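Local atomic coordinates of spore germination lipase LipC (Metagenome, PDB entry 6NKD), a protein that probably hydrolyses ester bonds of lipids as a lipase of the GDSL family, with a likely role in spore germination in its relatives. Residues A[4-10]-A[72-78]. Sequence-based numbering, arbitrary orientation.
Sequences QYTALGD and ADVITIT
D10 accepts a hydrogen bond from the hydroxyl of T78, OG1 to OD2 2.7 Å, on the anti side of the carboxylate and somewhat out of its plane. T78 OG1 is also bonded to T13, and D10, the N-cap, weakly to L12 N, which ties both strand ends to the start of helix 11-14 with S11, the probable nucleophile. On the face of Y5, A7, V74 and T76, the Y5 hydroxyl and T76 OG1 share a hydrogen bond of 2.6 Å. Y5 reaches it with CG anti to the backbone N (chi1 161°), the ring running along the strand and turning its CD1 edge to V74 O on the neighbouring strand. Along the strands the backbones pair in parallel: L8 N donates almost straight (176°) to T76 O at 2.9 Å, T6 N binds V74 O, T78 N binds L8 O, and T76 N binds T6 O weakly at 3.4 Å. At the start, D73 grips Q4 twice, its N meeting Q4 O at 2.7 Å while OD2 takes the Q4 N-H from above the carboxylate plane. Packing follows, with Y5 CD1 3.6 Å from V74 CG1 and, on the other face, T6 CG2 touching A72 CB and I75 CG1, and L8 CD1 4.1 Å from I75 CG2. With alanine at Y5, the T76 hydroxyl would probably lose this partner and a gap open beside V74. Strands 3-9 and 74-77 are adjacent in the parallel sheet of this SGNH-type fold, flanked by 41-47 and 130-134, with helix 25-37 over Y5 and V74 and helix 98-122 against I75 and I77.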
# COMPACT_ATOMS: atom_id res chain seq x y z
N GLN A 4 25.93 -1.81 12.94
CA GLN A 4 24.49 -1.83 13.16
C GLN A 4 23.98 -0.40 13.15
O GLN A 4 24.42 0.42 13.96
CB GLN A 4 24.14 -2.53 14.47
CG GLN A 4 22.85 -3.34 14.43
CD GLN A 4 23.03 -4.71 13.82
OE1 GLN A 4 24.14 -5.09 13.45
NE2 GLN A 4 21.94 -5.46 13.71
N TYR A 5 23.07 -0.10 12.23
CA TYR A 5 22.51 1.24 12.07
C TYR A 5 21.00 1.16 12.24
O TYR A 5 20.31 0.53 11.43
CB TYR A 5 22.89 1.83 10.71
CG TYR A 5 22.02 2.98 10.25
CD1 TYR A 5 21.78 4.07 11.07
CD2 TYR A 5 21.47 2.98 8.98
CE1 TYR A 5 20.99 5.13 10.65
CE2 TYR A 5 20.68 4.03 8.54
CZ TYR A 5 20.45 5.10 9.38
OH TYR A 5 19.66 6.15 8.95
N THR A 6 20.49 1.77 13.31
CA THR A 6 19.05 1.84 13.55
C THR A 6 18.53 3.21 13.14
O THR A 6 19.24 4.22 13.21
CB THR A 6 18.72 1.55 15.01
OG1 THR A 6 17.35 1.13 15.12
CG2 THR A 6 18.93 2.78 15.89
N ALA A 7 17.28 3.23 12.69
CA ALA A 7 16.66 4.46 12.20
C ALA A 7 15.25 4.57 12.76
O ALA A 7 14.46 3.63 12.64
CB ALA A 7 16.63 4.50 10.67
N LEU A 8 14.95 5.72 13.36
CA LEU A 8 13.65 5.97 13.96
C LEU A 8 13.09 7.27 13.41
O LEU A 8 13.84 8.20 13.09
CB LEU A 8 13.76 6.06 15.49
CG LEU A 8 14.77 5.12 16.14
CD1 LEU A 8 15.30 5.72 17.43
CD2 LEU A 8 14.14 3.76 16.40
N GLY A 9 11.77 7.34 13.28
CA GLY A 9 11.15 8.58 12.87
C GLY A 9 9.79 8.35 12.24
O GLY A 9 9.14 7.33 12.48
N ASP A 10 9.39 9.31 11.42
CA ASP A 10 8.06 9.34 10.83
C ASP A 10 8.08 8.91 9.37
O ASP A 10 8.74 7.93 9.02
CB ASP A 10 7.45 10.74 10.98
CG ASP A 10 8.36 11.84 10.46
OD1 ASP A 10 7.92 13.01 10.42
OD2 ASP A 10 9.51 11.54 10.08
N ALA A 72 23.17 -0.24 18.25
CA ALA A 72 23.33 0.66 17.12
C ALA A 72 24.60 1.49 17.26
O ALA A 72 24.84 2.12 18.29
CB ALA A 72 22.12 1.58 17.00
N ASP A 73 25.42 1.48 16.20
CA ASP A 73 26.56 2.38 16.11
C ASP A 73 26.19 3.74 15.54
O ASP A 73 26.89 4.72 15.80
CB ASP A 73 27.65 1.75 15.24
CG ASP A 73 27.99 0.33 15.66
OD1 ASP A 73 28.09 0.08 16.88
OD2 ASP A 73 28.15 -0.53 14.77
N VAL A 74 25.11 3.81 14.76
CA VAL A 74 24.60 5.04 14.18
C VAL A 74 23.09 5.07 14.38
O VAL A 74 22.42 4.05 14.15
CB VAL A 74 24.96 5.17 12.69
CG1 VAL A 74 24.35 6.43 12.09
CG2 VAL A 74 26.47 5.16 12.49
N ILE A 75 22.56 6.21 14.81
CA ILE A 75 21.13 6.39 15.03
C ILE A 75 20.69 7.66 14.31
O ILE A 75 21.32 8.71 14.47
CB ILE A 75 20.78 6.47 16.52
CG1 ILE A 75 21.31 5.24 17.27
CG2 ILE A 75 19.27 6.59 16.71
CD1 ILE A 75 20.99 5.24 18.75
N THR A 76 19.62 7.57 13.54
CA THR A 76 19.01 8.72 12.89
C THR A 76 17.57 8.87 13.37
O THR A 76 16.85 7.88 13.52
CB THR A 76 19.04 8.59 11.36
OG1 THR A 76 18.44 7.35 10.97
CG2 THR A 76 20.47 8.65 10.85
N ILE A 77 17.16 10.11 13.60
CA ILE A 77 15.84 10.41 14.13
C ILE A 77 15.20 11.50 13.28
O ILE A 77 15.85 12.51 12.97
CB ILE A 77 15.89 10.85 15.61
CG1 ILE A 77 16.60 9.79 16.45
CG2 ILE A 77 14.48 11.09 16.14
CD1 ILE A 77 16.67 10.13 17.92
N THR A 78 13.95 11.29 12.89
CA THR A 78 13.14 12.31 12.23
C THR A 78 11.84 12.49 13.00
O THR A 78 11.41 11.59 13.72
CB THR A 78 12.83 11.94 10.77
OG1 THR A 78 11.98 10.79 10.73
CG2 THR A 78 14.11 11.64 10.01